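Carbohydrate oxidase (PDB 3RJA) oxidises the C1 hydroxyl of mono-, oligo- and polysaccharides to lactones with FAD, passing the electrons to oxygen to give hydrogen peroxide. Local coordinates at residues T131-G136 and T312-E317; P276-L281 and Y285-T290. One frame throughout, in Å; residues are numbered along the deposited sequence.

Contact 1 of 2, residues T131-G136 and T312-E317; sequences TCPGVG and TPQPVE. With FAD (flavin-adenine dinucleotide), chain B.
Q314 sets its CG between its own backbone N and carbonyl carbon (chi1 40°) and then runs on extended (chi2 -180°), a shape that carries the terminal amide to the backbone of G134, just beyond C132. The setting is the flavin-attachment loop of a berberine-type oxidase of the FAD-linked oxidoreductase family, in which the cysteine sulfur is covalently bonded to the isoalloxazine: C132 SG lies 1.8 Å from FAD C6. Residues C132 to V135 form a type I beta turn, closed by a weak bond from V135 N to C132 O, and the turn presents G134 N to the glutamine. That N-H meets Q314 OE1 at 3.1 Å, in the carbonyl plane and on a lone pair, although the N-H...O angle of 145° is moderately bent. C132 CB and P133 CD each come to 3.9 Å from Q314 OE1, so the carbons of the preceding residues close in on the same oxygen from one side. The loop also holds the cofactor through its backbone: T131 N donates to the flavin carbonyl FAD O4 at 3.0 Å, while G136 N, at the N-cap of helix 137-142, donates to the phosphate oxygen FAD O2P at 2.8 Å. R111 NH1 hydrogen-bonds to the carbonyl oxygen of G134. The other end of the glutamine amide faces the dimethylbenzene end of the flavin, with Q314 NE2 3.3 Å from the methyl carbon FAD C7M.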
ATOM      1  N   THR A 131      -8.262   1.613  -0.099  1.00 15.05           N
ATOM      2  CA  THR A 131      -9.669   1.295  -0.333  1.00 16.23           C
ATOM      3  C   THR A 131     -10.035  -0.160  -0.040  1.00 17.86           C
ATOM      4  O   THR A 131     -11.205  -0.457   0.113  1.00 19.56           O
ATOM      5  CB  THR A 131     -10.058   1.523  -1.808  1.00 16.56           C
ATOM      6  OG1 THR A 131      -9.193   0.733  -2.637  1.00 14.96           O
ATOM      7  CG2 THR A 131      -9.928   3.000  -2.200  1.00 16.58           C
ATOM      8  N   CYS A 132      -9.059  -1.068  -0.041  1.00 16.92           N
ATOM      9  CA  CYS A 132      -9.364  -2.486   0.102  1.00 16.44           C
ATOM     10  C   CYS A 132      -9.620  -2.841   1.579  1.00 15.17           C
ATOM     11  O   CYS A 132      -8.752  -2.635   2.421  1.00 14.73           O
ATOM     12  CB  CYS A 132      -8.208  -3.324  -0.481  1.00 18.05           C
ATOM     13  SG  CYS A 132      -7.783  -2.905  -2.218  0.93 16.36           S
ATOM     14  N   PRO A 133     -10.809  -3.376   1.903  1.00 15.28           N
ATOM     15  CA  PRO A 133     -11.124  -3.550   3.340  1.00 15.10           C
ATOM     16  C   PRO A 133     -10.281  -4.618   4.094  1.00 14.19           C
ATOM     17  O   PRO A 133     -10.119  -4.503   5.304  1.00 13.72           O
ATOM     18  CB  PRO A 133     -12.621  -3.894   3.340  1.00 14.93           C
ATOM     19  CG  PRO A 133     -12.881  -4.471   1.964  1.00 15.55           C
ATOM     20  CD  PRO A 133     -11.934  -3.762   1.026  1.00 15.03           C
ATOM     21  N   GLY A 134      -9.734  -5.605   3.377  1.00 13.50           N
ATOM     22  CA  GLY A 134      -8.905  -6.663   3.974  1.00 12.42           C
ATOM     23  C   GLY A 134      -7.424  -6.362   4.174  1.00 11.98           C
ATOM     24  O   GLY A 134      -6.718  -7.111   4.862  1.00 10.80           O
ATOM     25  N   VAL A 135      -6.950  -5.250   3.598  1.00 11.60           N
ATOM     26  CA  VAL A 135      -5.559  -4.838   3.787  1.00 10.91           C
ATOM     27  C   VAL A 135      -5.233  -4.655   5.274  1.00 11.11           C
ATOM     28  O   VAL A 135      -6.017  -4.092   6.025  1.00 11.34           O
ATOM     29  CB  VAL A 135      -5.232  -3.573   2.951  1.00 11.02           C
ATOM     30  CG1 VAL A 135      -3.871  -2.979   3.325  1.00 10.40           C
ATOM     31  CG2 VAL A 135      -5.227  -3.961   1.466  1.00 10.77           C
ATOM     32  N   GLY A 136      -4.086  -5.160   5.702  1.00 10.75           N
ATOM     33  CA  GLY A 136      -3.656  -4.986   7.077  1.00 10.43           C
ATOM     34  C   GLY A 136      -3.116  -3.577   7.319  1.00 10.52           C
ATOM     35  O   GLY A 136      -2.442  -2.994   6.454  1.00  9.87           O
ATOM     36  N   THR A 312     -11.368 -11.250   8.749  1.00 18.03           N
ATOM     37  CA  THR A 312     -10.858 -12.435   8.061  1.00 19.94           C
ATOM     38  C   THR A 312     -10.209 -11.959   6.745  1.00 17.65           C
ATOM     39  O   THR A 312     -10.431 -10.820   6.344  1.00 16.01           O
ATOM     40  CB  THR A 312     -12.019 -13.374   7.639  1.00 21.67           C
ATOM     41  OG1 THR A 312     -13.024 -12.591   6.989  1.00 25.87           O
ATOM     42  CG2 THR A 312     -12.624 -14.069   8.834  1.00 24.14           C
ATOM     43  N   PRO A 313      -9.421 -12.826   6.068  1.00 17.17           N
ATOM     44  CA  PRO A 313      -8.803 -12.468   4.773  1.00 16.00           C
ATOM     45  C   PRO A 313      -9.858 -12.212   3.692  1.00 16.28           C
ATOM     46  O   PRO A 313     -10.928 -12.776   3.782  1.00 14.77           O
ATOM     47  CB  PRO A 313      -8.013 -13.735   4.396  1.00 16.18           C
ATOM     48  CG  PRO A 313      -7.816 -14.501   5.676  1.00 15.68           C
ATOM     49  CD  PRO A 313      -9.050 -14.194   6.502  1.00 16.86           C
ATOM     50  N   GLN A 314      -9.559 -11.411   2.663  1.00 15.72           N
ATOM     51  CA  GLN A 314     -10.444 -11.387   1.502  1.00 17.41           C
ATOM     52  C   GLN A 314     -10.107 -12.552   0.572  1.00 18.35           C
ATOM     53  O   GLN A 314      -9.106 -13.256   0.807  1.00 17.29           O
ATOM     54  CB  GLN A 314     -10.512 -10.022   0.789  1.00 19.69           C
ATOM     55  CG  GLN A 314      -9.242  -9.220   0.628  1.00 19.83           C
ATOM     56  CD  GLN A 314      -9.504  -7.892  -0.102  1.00 19.45           C
ATOM     57  OE1 GLN A 314      -9.616  -6.799   0.515  1.00 17.62           O
ATOM     58  NE2 GLN A 314      -9.616  -7.984  -1.416  1.00 18.18           N
ATOM     59  N   PRO A 315     -10.963 -12.808  -0.442  1.00 17.16           N
ATOM     60  CA  PRO A 315     -10.662 -13.906  -1.369  1.00 16.41           C
ATOM     61  C   PRO A 315      -9.288 -13.726  -1.992  1.00 16.78           C
ATOM     62  O   PRO A 315      -8.853 -12.594  -2.235  1.00 17.40           O
ATOM     63  CB  PRO A 315     -11.774 -13.800  -2.436  1.00 17.73           C
ATOM     64  CG  PRO A 315     -12.962 -13.121  -1.673  1.00 17.27           C
ATOM     65  CD  PRO A 315     -12.287 -12.189  -0.686  1.00 17.99           C
ATOM     66  N   VAL A 316      -8.619 -14.837  -2.278  1.00 15.24           N
ATOM     67  CA  VAL A 316      -7.256 -14.800  -2.791  1.00 14.59           C
ATOM     68  C   VAL A 316      -7.312 -14.544  -4.268  1.00 15.44           C
ATOM     69  O   VAL A 316      -8.367 -14.714  -4.896  1.00 13.07           O
ATOM     70  CB  VAL A 316      -6.498 -16.132  -2.527  1.00 16.11           C
ATOM     71  CG1 VAL A 316      -6.352 -16.387  -1.004  1.00 13.67           C
ATOM     72  CG2 VAL A 316      -7.205 -17.323  -3.224  1.00 14.86           C
ATOM     73  N   GLU A 317      -6.170 -14.124  -4.819  1.00 14.47           N
ATOM     74  CA  GLU A 317      -6.047 -13.869  -6.241  1.00 15.25           C
ATOM     75  C   GLU A 317      -4.733 -14.451  -6.722  1.00 15.35           C
ATOM     76  O   GLU A 317      -3.873 -14.840  -5.917  1.00 15.33           O
ATOM     77  CB  GLU A 317      -6.113 -12.352  -6.539  1.00 14.81           C
ATOM     78  CG  GLU A 317      -7.412 -11.696  -6.040  1.00 15.91           C
ATOM     79  CD  GLU A 317      -7.525 -10.191  -6.376  1.00 17.43           C
ATOM     80  OE1 GLU A 317      -6.772  -9.653  -7.217  1.00 17.86           O
ATOM     81  OE2 GLU A 317      -8.366  -9.538  -5.757  1.00 20.48           O
TER
HETATM   82  PA  FAD B 501       1.501  -8.132   4.869  1.00  9.18           P
HETATM   83  O1A FAD B 501       0.965  -8.781   6.117  1.00  9.44           O
HETATM   84  O2A FAD B 501       1.715  -9.069   3.708  1.00  8.50           O
HETATM   85  O5B FAD B 501       2.892  -7.412   5.216  1.00  9.51           O
HETATM   86  C5B FAD B 501       3.471  -6.510   4.280  1.00  8.98           C
HETATM   87  C4B FAD B 501       4.898  -6.171   4.743  1.00  9.00           C
HETATM   88  O4B FAD B 501       4.845  -5.475   5.989  1.00  8.24           O
HETATM   89  C3B FAD B 501       5.760  -7.411   4.977  1.00  9.12           C
HETATM   90  O3B FAD B 501       7.130  -7.062   4.763  1.00 11.12           O
HETATM   91  C2B FAD B 501       5.551  -7.648   6.469  1.00  9.41           C
HETATM   92  O2B FAD B 501       6.534  -8.414   7.124  1.00  8.87           O
HETATM   93  C1B FAD B 501       5.516  -6.213   6.975  1.00  9.05           C
HETATM   94  N9A FAD B 501       4.762  -6.134   8.222  1.00  9.38           N
HETATM   95  C8A FAD B 501       3.508  -6.668   8.503  1.00  9.97           C
HETATM   96  N7A FAD B 501       3.215  -6.342   9.791  1.00 10.42           N
HETATM   97  C5A FAD B 501       4.220  -5.612  10.299  1.00  9.47           C
HETATM   98  C6A FAD B 501       4.416  -5.040  11.560  1.00 10.31           C
HETATM   99  N6A FAD B 501       3.479  -5.157  12.528  1.00  9.02           N
HETATM  100  N1A FAD B 501       5.580  -4.321  11.772  1.00  9.14           N
HETATM  101  C2A FAD B 501       6.544  -4.213  10.775  1.00  9.90           C
HETATM  102  N3A FAD B 501       6.373  -4.810   9.541  1.00  9.60           N
HETATM  103  C4A FAD B 501       5.211  -5.487   9.320  1.00  9.58           C
HETATM  104  N1  FAD B 501      -2.033   0.017  -1.385  1.00 15.10           N
HETATM  105  C2  FAD B 501      -2.275   1.395  -1.341  1.00 16.31           C
HETATM  106  O2  FAD B 501      -1.387   2.201  -1.038  1.00 12.78           O
HETATM  107  N3  FAD B 501      -3.577   1.819  -1.591  1.00 16.29           N
HETATM  108  C4  FAD B 501      -4.668   0.989  -1.768  1.00 16.18           C
HETATM  109  O4  FAD B 501      -5.826   1.453  -1.872  1.00 16.32           O
HETATM  110  C4X FAD B 501      -4.351  -0.470  -1.862  1.00 14.93           C
HETATM  111  N5  FAD B 501      -5.322  -1.347  -2.050  1.00 15.77           N
HETATM  112  C5X FAD B 501      -5.082  -2.702  -2.035  1.00 13.64           C
HETATM  113  C6  FAD B 501      -6.149  -3.630  -2.145  1.00 13.59           C
HETATM  114  C7  FAD B 501      -5.935  -4.987  -1.995  1.00 11.50           C
HETATM  115  C7M FAD B 501      -7.100  -5.990  -2.132  1.00 11.85           C
HETATM  116  C8  FAD B 501      -4.653  -5.437  -1.601  1.00 11.94           C
HETATM  117  C8M FAD B 501      -4.373  -6.913  -1.399  1.00 10.63           C
HETATM  118  C9  FAD B 501      -3.585  -4.553  -1.555  1.00 12.62           C
HETATM  119  C9A FAD B 501      -3.779  -3.170  -1.744  1.00 13.63           C
HETATM  120  N10 FAD B 501      -2.739  -2.227  -1.563  1.00 14.02           N
HETATM  121  C10 FAD B 501      -2.978  -0.869  -1.704  1.00 14.89           C
HETATM  122  C1' FAD B 501      -1.351  -2.717  -1.272  1.00 13.44           C
HETATM  123  C2' FAD B 501      -1.081  -2.697   0.226  1.00 12.43           C
HETATM  124  O2' FAD B 501      -0.884  -1.353   0.649  1.00 13.88           O
HETATM  125  C3' FAD B 501       0.179  -3.475   0.532  1.00 11.71           C
HETATM  126  O3' FAD B 501       0.097  -4.771  -0.022  1.00 11.43           O
HETATM  127  C4' FAD B 501       0.394  -3.532   2.054  1.00 11.75           C
HETATM  128  O4' FAD B 501       1.754  -3.691   2.316  1.00 10.13           O
HETATM  129  C5' FAD B 501      -0.431  -4.648   2.702  1.00 10.36           C
HETATM  130  O5' FAD B 501      -0.223  -4.642   4.087  1.00 11.29           O
HETATM  131  P   FAD B 501      -0.528  -6.000   4.925  1.00 10.43           P
HETATM  132  O1P FAD B 501      -0.342  -5.758   6.393  1.00 10.64           O
HETATM  133  O2P FAD B 501      -1.923  -6.515   4.568  1.00  9.59           O
HETATM  134  O3P FAD B 501       0.572  -6.962   4.272  1.00  9.17           O

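Contact 2 of 2, residues P276-L281 and Y285-T290; sequences PLLDTL and YVVNPT
The chain leaves helix 267-278, turns through a short loop and comes back as strand 286-293; the nearest CA pair across the two segments, L281 and Y285, is 7.4 Å apart. Within the turn, T280 N bonds to L277 O. Across it the contact is carried by side chains, above all the ring of Y285, whose CG sits between its backbone N and carbonyl carbon (chi1 64°) and thereby swings the phenol over to the helix end. The hydroxyl end of the ring lies beside L278: Y285 OH is 3.6 Å from L278 CB and 3.1 Å from L278 O. Nearer the base of the ring, L281 CB approaches Y285 CD2 obliquely at 3.8 Å, while L281 CD1 stands over one face, displaced toward the rim. The methyls of L278 finish the cluster, CD2 touching Y285 CE1 at 4.0 Å and CD1 meeting V287 CG2 at 4.1 Å. This is a helix-to-strand connection packed by apolar groups: L278 and Y285 also rest on V216 of strand 211-217, V287 touches W270 within helix 267-278, and strand 286-293 forms an outermost strand of the eight-stranded antiparallel sheet, with helix 223-239 packing against L277.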
ATOM      1  N   PRO A 276     -12.284  22.864 -15.203  1.00 16.42           N
ATOM      2  CA  PRO A 276     -11.073  23.177 -15.948  1.00 16.99           C
ATOM      3  C   PRO A 276     -10.494  21.970 -16.648  1.00 17.60           C
ATOM      4  O   PRO A 276      -9.937  22.128 -17.724  1.00 17.90           O
ATOM      5  CB  PRO A 276     -10.109  23.713 -14.862  1.00 16.74           C
ATOM      6  CG  PRO A 276     -11.031  24.366 -13.869  1.00 16.69           C
ATOM      7  CD  PRO A 276     -12.210  23.397 -13.818  1.00 16.81           C
ATOM      8  N   LEU A 277     -10.652  20.777 -16.063  1.00 17.80           N
ATOM      9  CA  LEU A 277     -10.166  19.539 -16.666  1.00 15.37           C
ATOM     10  C   LEU A 277     -11.117  19.064 -17.766  1.00 16.45           C
ATOM     11  O   LEU A 277     -10.668  18.712 -18.877  1.00 16.79           O
ATOM     12  CB  LEU A 277      -9.989  18.425 -15.620  1.00 15.85           C
ATOM     13  CG  LEU A 277      -9.470  17.057 -16.166  1.00 16.60           C
ATOM     14  CD1 LEU A 277      -8.332  17.234 -17.180  1.00 14.32           C
ATOM     15  CD2 LEU A 277      -8.999  16.113 -15.009  1.00 16.76           C
ATOM     16  N   LEU A 278     -12.415  19.018 -17.447  1.00 15.81           N
ATOM     17  CA  LEU A 278     -13.447  18.671 -18.443  1.00 17.82           C
ATOM     18  C   LEU A 278     -13.306  19.531 -19.707  1.00 17.74           C
ATOM     19  O   LEU A 278     -13.422  19.007 -20.814  1.00 18.53           O
ATOM     20  CB  LEU A 278     -14.866  18.776 -17.845  1.00 17.06           C
ATOM     21  CG  LEU A 278     -15.143  17.968 -16.568  1.00 19.18           C
ATOM     22  CD1 LEU A 278     -16.570  18.239 -16.050  1.00 19.58           C
ATOM     23  CD2 LEU A 278     -14.951  16.468 -16.811  1.00 18.51           C
ATOM     24  N   ASP A 279     -13.000  20.825 -19.533  1.00 18.60           N
ATOM     25  CA  ASP A 279     -12.731  21.736 -20.679  1.00 21.55           C
ATOM     26  C   ASP A 279     -11.526  21.371 -21.527  1.00 21.00           C
ATOM     27  O   ASP A 279     -11.457  21.767 -22.689  1.00 22.65           O
ATOM     28  CB  ASP A 279     -12.564  23.199 -20.235  1.00 20.24           C
ATOM     29  CG  ASP A 279     -13.818  23.763 -19.613  1.00 22.14           C
ATOM     30  OD1 ASP A 279     -14.914  23.264 -19.945  1.00 21.29           O
ATOM     31  OD2 ASP A 279     -13.704  24.672 -18.760  1.00 23.55           O
ATOM     32  N   THR A 280     -10.576  20.637 -20.969  1.00 18.20           N
ATOM     33  CA  THR A 280      -9.357  20.317 -21.754  1.00 18.24           C
ATOM     34  C   THR A 280      -9.275  18.856 -22.190  1.00 17.48           C
ATOM     35  O   THR A 280      -8.388  18.468 -22.934  1.00 19.85           O
ATOM     36  CB  THR A 280      -8.091  20.712 -20.992  1.00 18.38           C
ATOM     37  OG1 THR A 280      -8.173  20.210 -19.646  1.00 18.30           O
ATOM     38  CG2 THR A 280      -7.990  22.218 -20.940  1.00 17.61           C
ATOM     39  N   LEU A 281     -10.209  18.041 -21.719  1.00 17.80           N
ATOM     40  CA  LEU A 281     -10.298  16.654 -22.135  1.00 16.85           C
ATOM     41  C   LEU A 281     -10.690  16.545 -23.608  1.00 18.48           C
ATOM     42  O   LEU A 281     -11.451  17.373 -24.098  1.00 19.02           O
ATOM     43  CB  LEU A 281     -11.320  15.905 -21.257  1.00 17.01           C
ATOM     44  CG  LEU A 281     -10.848  15.465 -19.848  1.00 16.67           C
ATOM     45  CD1 LEU A 281     -11.938  14.735 -19.138  1.00 15.74           C
ATOM     46  CD2 LEU A 281      -9.595  14.553 -19.902  1.00 16.65           C
ATOM     47  N   TYR A 285     -15.965  12.548 -23.962  1.00 20.91           N
ATOM     48  CA  TYR A 285     -16.070  12.025 -22.586  1.00 20.59           C
ATOM     49  C   TYR A 285     -17.516  12.113 -22.147  1.00 20.17           C
ATOM     50  O   TYR A 285     -18.277  12.922 -22.686  1.00 21.17           O
ATOM     51  CB  TYR A 285     -15.167  12.790 -21.622  1.00 19.43           C
ATOM     52  CG  TYR A 285     -15.528  14.241 -21.458  1.00 19.41           C
ATOM     53  CD1 TYR A 285     -16.497  14.648 -20.527  1.00 18.30           C
ATOM     54  CD2 TYR A 285     -14.904  15.215 -22.238  1.00 19.62           C
ATOM     55  CE1 TYR A 285     -16.827  16.041 -20.371  1.00 19.77           C
ATOM     56  CE2 TYR A 285     -15.221  16.599 -22.096  1.00 19.86           C
ATOM     57  CZ  TYR A 285     -16.174  16.987 -21.174  1.00 20.86           C
ATOM     58  OH  TYR A 285     -16.459  18.316 -21.076  1.00 22.59           O
ATOM     59  N   VAL A 286     -17.910  11.276 -21.198  1.00 18.33           N
ATOM     60  CA  VAL A 286     -19.227  11.401 -20.596  1.00 19.29           C
ATOM     61  C   VAL A 286     -19.073  11.421 -19.078  1.00 21.09           C
ATOM     62  O   VAL A 286     -18.572  10.451 -18.490  1.00 22.99           O
ATOM     63  CB  VAL A 286     -20.188  10.224 -20.980  1.00 19.10           C
ATOM     64  CG1 VAL A 286     -21.552  10.363 -20.239  1.00 18.43           C
ATOM     65  CG2 VAL A 286     -20.416  10.134 -22.486  1.00 19.27           C
ATOM     66  N   VAL A 287     -19.502  12.513 -18.452  1.00 19.99           N
ATOM     67  CA  VAL A 287     -19.572  12.601 -17.005  1.00 22.19           C
ATOM     68  C   VAL A 287     -20.676  11.673 -16.457  1.00 23.86           C
ATOM     69  O   VAL A 287     -21.855  11.817 -16.807  1.00 19.88           O
ATOM     70  CB  VAL A 287     -19.855  14.041 -16.541  1.00 23.48           C
ATOM     71  CG1 VAL A 287     -19.908  14.099 -15.010  1.00 23.68           C
ATOM     72  CG2 VAL A 287     -18.789  14.993 -17.087  1.00 25.24           C
ATOM     73  N   ASN A 288     -20.278  10.710 -15.622  1.00 24.61           N
ATOM     74  CA  ASN A 288     -21.229   9.816 -14.959  1.00 24.76           C
ATOM     75  C   ASN A 288     -22.056  10.587 -13.916  1.00 23.29           C
ATOM     76  O   ASN A 288     -21.587  11.603 -13.380  1.00 22.38           O
ATOM     77  CB  ASN A 288     -20.484   8.663 -14.260  1.00 28.19           C
ATOM     78  CG  ASN A 288     -19.421   8.002 -15.138  1.00 32.48           C
ATOM     79  OD1 ASN A 288     -19.550   7.904 -16.372  1.00 32.17           O
ATOM     80  ND2 ASN A 288     -18.360   7.518 -14.486  1.00 31.75           N
ATOM     81  N   PRO A 289     -23.274  10.101 -13.595  1.00 22.73           N
ATOM     82  CA  PRO A 289     -23.972  10.691 -12.444  1.00 22.89           C
ATOM     83  C   PRO A 289     -23.085  10.649 -11.181  1.00 22.28           C
ATOM     84  O   PRO A 289     -22.370   9.678 -10.960  1.00 23.04           O
ATOM     85  CB  PRO A 289     -25.194   9.755 -12.236  1.00 25.34           C
ATOM     86  CG  PRO A 289     -25.357   9.002 -13.516  1.00 26.22           C
ATOM     87  CD  PRO A 289     -24.013   8.962 -14.193  1.00 25.37           C
ATOM     88  N   THR A 290     -23.128  11.689 -10.362  1.00 22.83           N
ATOM     89  CA  THR A 290     -22.376  11.691  -9.106  1.00 23.50           C
ATOM     90  C   THR A 290     -23.141  10.871  -8.065  1.00 23.37           C
ATOM     91  O   THR A 290     -24.327  10.599  -8.247  1.00 23.48           O
ATOM     92  CB  THR A 290     -22.235  13.119  -8.552  1.00 22.91           C
ATOM     93  OG1 THR A 290     -23.535  13.709  -8.495  1.00 25.49           O
ATOM     94  CG2 THR A 290     -21.305  13.987  -9.425  1.00 21.27           C
TER

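Contact 1 lies buried at the flavin, its centre about 12 Å from the centre of the chain, and joins a loop of the FAD-binding domain to the loop before strand 318-326; its residues T131, C132 and E317 also line the pocket of the bound substrate analogue, with the C132 side chain about 4 Å from that ligand. The centre of contact 2 lies about 28 Å from the chain centre, at the margin of the large antiparallel sheet to which strand 318-326 also belongs. The centres of the two contacts are 32 Å apart and their nearest atoms about 16 Å, so they do not touch, though contact 2 is nested in sequence within the loop closed by contact 1.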